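Local coordinates for bazooka, isoform C,LD29223p (Drosophila melanogaster, PDB 5OAK), which binds the C-terminal tail of the cell-polarity protein Par-6 through its first PDZ domain and probably also binds phosphatidylinositol and phosphatidic acid, at residues I11-T22 against L34-A44. Residues are numbered along the deposited sequence; the frame is centred on the assembly and turned at random. Where two conformers were deposited one is given.
Sequences IINEYGSPLGLT and LVQHVEPGSRA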
loop_
_atom_site.group_PDB
_atom_site.type_symbol
_atom_site.label_atom_id
_atom_site.label_comp_id
_atom_site.label_asym_id
_atom_site.label_seq_id
_atom_site.Cartn_x
_atom_site.Cartn_y
_atom_site.Cartn_z
ATOM N N ILE A 11 1.523 -9.613 0.374
ATOM C CA ILE A 11 2.082 -9.350 1.707
ATOM C C ILE A 11 1.256 -10.128 2.710
ATOM O O ILE A 11 0.030 -9.949 2.768
ATOM C CB ILE A 11 2.030 -7.835 2.071
ATOM C CG1 ILE A 11 2.822 -7.037 1.072
ATOM C CG2 ILE A 11 2.608 -7.568 3.455
ATOM C CD1 ILE A 11 2.624 -5.548 1.356
ATOM N N ILE A 12 1.885 -10.942 3.548
ATOM C CA ILE A 12 1.133 -11.662 4.569
ATOM C C ILE A 12 0.822 -10.676 5.719
ATOM O O ILE A 12 1.705 -9.934 6.159
ATOM C CB ILE A 12 1.937 -12.869 5.081
ATOM C CG1 ILE A 12 2.323 -13.774 3.889
ATOM C CG2 ILE A 12 1.166 -13.663 6.149
ATOM C CD1 ILE A 12 1.167 -14.184 2.997
ATOM N N ASN A 13 -0.417 -10.659 6.197
ATOM C CA ASN A 13 -0.803 -9.713 7.238
ATOM C C ASN A 13 -0.626 -10.364 8.601
ATOM O O ASN A 13 -0.919 -11.513 8.764
ATOM C CB ASN A 13 -2.253 -9.272 7.028
ATOM C CG ASN A 13 -2.647 -8.123 7.929
ATOM O OD1 ASN A 13 -1.796 -7.396 8.430
ATOM N ND2 ASN A 13 -3.938 -7.950 8.129
ATOM N N GLU A 14 -0.005 -9.677 9.501
ATOM C CA GLU A 14 0.146 -10.132 10.893
ATOM C C GLU A 14 -0.752 -9.233 11.712
ATOM O O GLU A 14 -0.496 -8.024 11.817
ATOM C CB GLU A 14 1.594 -10.009 11.315
ATOM C CG GLU A 14 1.796 -10.449 12.755
ATOM C CD GLU A 14 3.251 -10.332 13.186
ATOM O OE1 GLU A 14 4.167 -10.367 12.317
ATOM O OE2 GLU A 14 3.460 -10.162 14.401
ATOM N N TYR A 15 -1.800 -9.795 12.279
ATOM C CA TYR A 15 -2.827 -8.950 12.920
ATOM C C TYR A 15 -2.248 -8.220 14.148
ATOM O O TYR A 15 -1.624 -8.859 15.040
ATOM C CB TYR A 15 -4.021 -9.799 13.337
ATOM C CG TYR A 15 -4.738 -10.426 12.188
ATOM C CD1 TYR A 15 -5.327 -9.638 11.219
ATOM C CD2 TYR A 15 -4.815 -11.803 12.074
ATOM C CE1 TYR A 15 -6.020 -10.232 10.194
ATOM C CE2 TYR A 15 -5.479 -12.405 11.034
ATOM C CZ TYR A 15 -6.070 -11.613 10.094
ATOM O OH TYR A 15 -6.780 -12.209 9.073
ATOM N N GLY A 16 -2.392 -6.905 14.183
ATOM C CA GLY A 16 -1.872 -6.133 15.293
ATOM C C GLY A 16 -0.431 -5.685 15.179
ATOM O O GLY A 16 0.082 -5.000 16.051
ATOM N N SER A 17 0.248 -6.077 14.123
ATOM C CA SER A 17 1.654 -5.777 13.954
ATOM C C SER A 17 1.909 -4.995 12.683
ATOM O O SER A 17 1.333 -5.323 11.649
ATOM C CB SER A 17 2.448 -7.079 13.892
ATOM O OG SER A 17 2.280 -7.831 15.104
ATOM N N PRO A 18 2.801 -4.005 12.730
ATOM C CA PRO A 18 3.076 -3.268 11.493
ATOM C C PRO A 18 3.656 -4.186 10.416
ATOM O O PRO A 18 4.386 -5.152 10.726
ATOM C CB PRO A 18 4.117 -2.224 11.904
ATOM C CG PRO A 18 4.519 -2.600 13.320
ATOM C CD PRO A 18 3.517 -3.479 13.897
ATOM N N LEU A 19 3.321 -3.909 9.165
ATOM C CA LEU A 19 3.862 -4.657 8.033
ATOM C C LEU A 19 5.174 -4.103 7.529
ATOM O O LEU A 19 5.908 -4.777 6.789
ATOM C CB LEU A 19 2.826 -4.710 6.906
ATOM C CG LEU A 19 1.531 -5.348 7.408
ATOM C CD1 LEU A 19 0.529 -5.447 6.304
ATOM C CD2 LEU A 19 1.767 -6.767 8.026
ATOM N N GLY A 20 5.501 -2.896 7.950
ATOM C CA GLY A 20 6.808 -2.335 7.626
ATOM C C GLY A 20 6.843 -1.378 6.450
ATOM O O GLY A 20 7.867 -1.224 5.817
ATOM N N LEU A 21 5.739 -0.698 6.168
ATOM C CA LEU A 21 5.512 0.186 4.998
ATOM C C LEU A 21 5.298 1.625 5.466
ATOM O O LEU A 21 4.398 1.807 6.316
ATOM C CB LEU A 21 4.228 -0.265 4.215
ATOM C CG LEU A 21 3.869 0.436 2.925
ATOM C CD1 LEU A 21 5.028 0.189 2.029
ATOM C CD2 LEU A 21 2.598 -0.127 2.329
ATOM N N THR A 22 5.955 2.605 4.873
ATOM C CA THR A 22 5.554 3.983 5.003
ATOM C C THR A 22 5.139 4.444 3.605
ATOM O O THR A 22 5.886 4.235 2.675
ATOM C CB THR A 22 6.714 4.842 5.500
ATOM O OG1 THR A 22 7.120 4.367 6.782
ATOM C CG2 THR A 22 6.300 6.304 5.628
ATOM N N LEU A 34 2.393 6.224 -2.840
ATOM C CA LEU A 34 3.824 6.119 -3.144
ATOM C C LEU A 34 4.557 5.531 -1.942
ATOM O O LEU A 34 4.444 6.021 -0.837
ATOM C CB LEU A 34 4.367 7.514 -3.493
ATOM C CG LEU A 34 5.793 7.657 -3.969
ATOM C CD1 LEU A 34 6.027 6.862 -5.225
ATOM C CD2 LEU A 34 6.014 9.153 -4.217
ATOM N N VAL A 35 5.302 4.455 -2.145
ATOM C CA VAL A 35 6.035 3.858 -1.025
ATOM C C VAL A 35 7.291 4.682 -0.720
ATOM O O VAL A 35 8.135 4.883 -1.599
ATOM C CB VAL A 35 6.385 2.388 -1.360
ATOM C CG1 VAL A 35 7.248 1.750 -0.208
ATOM C CG2 VAL A 35 5.080 1.586 -1.575
ATOM N N GLN A 36 7.407 5.180 0.514
ATOM C CA GLN A 36 8.592 5.952 0.866
ATOM C C GLN A 36 9.645 5.090 1.544
ATOM O O GLN A 36 10.841 5.295 1.361
ATOM C CB GLN A 36 8.211 7.104 1.793
ATOM C CG GLN A 36 7.310 8.147 1.160
ATOM C CD GLN A 36 7.994 8.884 0.026
ATOM O OE1 GLN A 36 7.778 8.580 -1.145
ATOM N NE2 GLN A 36 8.824 9.861 0.372
ATOM N N HIS A 37 9.240 4.096 2.291
ATOM C CA HIS A 37 10.209 3.306 3.022
ATOM C C HIS A 37 9.645 1.942 3.288
ATOM O O HIS A 37 8.428 1.811 3.485
ATOM C CB HIS A 37 10.564 3.973 4.340
ATOM C CG HIS A 37 11.731 3.352 5.007
ATOM N ND1 HIS A 37 11.616 2.580 6.148
ATOM C CD2 HIS A 37 13.041 3.329 4.663
ATOM C CE1 HIS A 37 12.813 2.152 6.512
ATOM N NE2 HIS A 37 13.693 2.586 5.629
ATOM N N VAL A 38 10.532 0.943 3.247
ATOM C CA VAL A 38 10.170 -0.429 3.575
ATOM C C VAL A 38 11.194 -0.890 4.620
ATOM O O VAL A 38 12.427 -0.809 4.395
ATOM C CB VAL A 38 10.212 -1.341 2.336
ATOM C CG1 VAL A 38 9.840 -2.755 2.726
ATOM C CG2 VAL A 38 9.230 -0.814 1.254
ATOM N N GLU A 39 10.701 -1.380 5.758
ATOM C CA GLU A 39 11.584 -1.761 6.858
ATOM C C GLU A 39 12.290 -3.062 6.524
ATOM O O GLU A 39 11.652 -4.012 6.053
ATOM C CB GLU A 39 10.765 -1.922 8.135
ATOM C CG GLU A 39 10.021 -0.666 8.644
ATOM C CD GLU A 39 10.899 0.533 8.911
ATOM O OE1 GLU A 39 12.085 0.377 9.289
ATOM O OE2 GLU A 39 10.367 1.646 8.764
ATOM N N PRO A 40 13.601 -3.129 6.792
ATOM C CA PRO A 40 14.359 -4.348 6.525
ATOM C C PRO A 40 13.787 -5.529 7.310
ATOM O O PRO A 40 13.471 -5.403 8.496
ATOM C CB PRO A 40 15.766 -4.010 6.992
ATOM C CG PRO A 40 15.590 -2.838 7.866
ATOM C CD PRO A 40 14.410 -2.081 7.414
ATOM N N GLY A 41 13.645 -6.662 6.633
ATOM C CA GLY A 41 13.212 -7.875 7.284
ATOM C C GLY A 41 11.722 -7.973 7.508
ATOM O O GLY A 41 11.227 -8.955 8.052
ATOM N N SER A 42 10.984 -6.956 7.075
ATOM C CA SER A 42 9.549 -6.878 7.360
ATOM C C SER A 42 8.712 -7.695 6.408
ATOM O O SER A 42 9.187 -8.160 5.379
ATOM C CB SER A 42 9.063 -5.427 7.280
ATOM O OG SER A 42 9.171 -4.904 5.933
ATOM N N ARG A 43 7.437 -7.804 6.722
ATOM C CA ARG A 43 6.516 -8.533 5.835
ATOM C C ARG A 43 6.353 -7.822 4.535
ATOM O O ARG A 43 6.223 -8.474 3.501
ATOM C CB ARG A 43 5.214 -8.776 6.526
ATOM C CG ARG A 43 5.475 -9.659 7.811
ATOM C CD ARG A 43 4.206 -10.302 8.228
ATOM N NE ARG A 43 4.330 -10.998 9.513
ATOM C CZ ARG A 43 4.685 -12.273 9.631
ATOM N NH1 ARG A 43 4.865 -13.027 8.549
ATOM N NH2 ARG A 43 4.782 -12.819 10.831
ATOM N N ALA A 44 6.372 -6.492 4.547
ATOM C CA ALA A 44 6.302 -5.753 3.282
ATOM C C ALA A 44 7.561 -6.025 2.449
ATOM O O ALA A 44 7.469 -6.200 1.232
ATOM C CB ALA A 44 6.166 -4.232 3.564
HETATM O O HOH W 1 4.865 -10.970 3.456
HETATM O O HOH W 2 6.811 -6.735 9.427
HETATM O O HOH W 3 8.379 1.859 7.048
#
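Arg-43 lays its extended side chain across the backbone of Ile-12, CD 3.3 Å from Ile-12 O, and reaches Glu-14 beyond it. Its guanidinium grips a single carboxylate oxygen side-on in a salt bridge: NE and NH2 each lie 2.9 Å from Glu-14 OE1, which sits in the guanidinium plane. The carboxylate stands 79° to that plane; Glu-14 OE1 offers NE its anti lone pair, whereas NH2 meets the same oxygen from above the carboxylate plane. In the conformer given, Ser-17 OG donates to Glu-14 OE2 (2.7 Å), across the type II turn from Glu-14 to Ser-17. An alanine in place of Glu-14 would probably leave the Arg-43 guanidinium without its salt-bridge partner.

Farther along, the link passes to the backbone. Leu-19 O accepts Ala-44 N at 2.9 Å, and Gly-20 is pressed against Ser-42, where a side chain would clash with Ser-42 CB. Ser-42, the helix N-cap, turns its hydroxyl back to Glu-39 O. Gly-20 O accepts from Glu-39 N at 2.8 Å. Thr-22 and His-37 then form a hydrogen-bonded antiparallel pair, and Gln-36 N also binds Thr-22 O, making a classic beta bulge. In the conformer given, Leu-21 CG stands anti to its N (chi1 -175°) and, with chi2 near 60°, Leu-21 CD1 comes 3.5 Å from Val-35 CG1.

All of this lies in the Bazooka PDZ part of the fusion, and 18-21 matches the Pro-Leu-Gly-Leu form of the PDZ carboxylate-binding loop. An antiparallel strand of a second copy pairs alongside Thr-22; Leu-117 of that subunit, in the engineered fusion's Par-6 tail, packs on Leu-21, as C-terminal ligand residues do in PDZ complexes. The loop thus bridges strands 7-12 and 21-25, held against the start of helix 43-46, with Leu-21 and Val-35 resting on Ile-55 of strand 54-58.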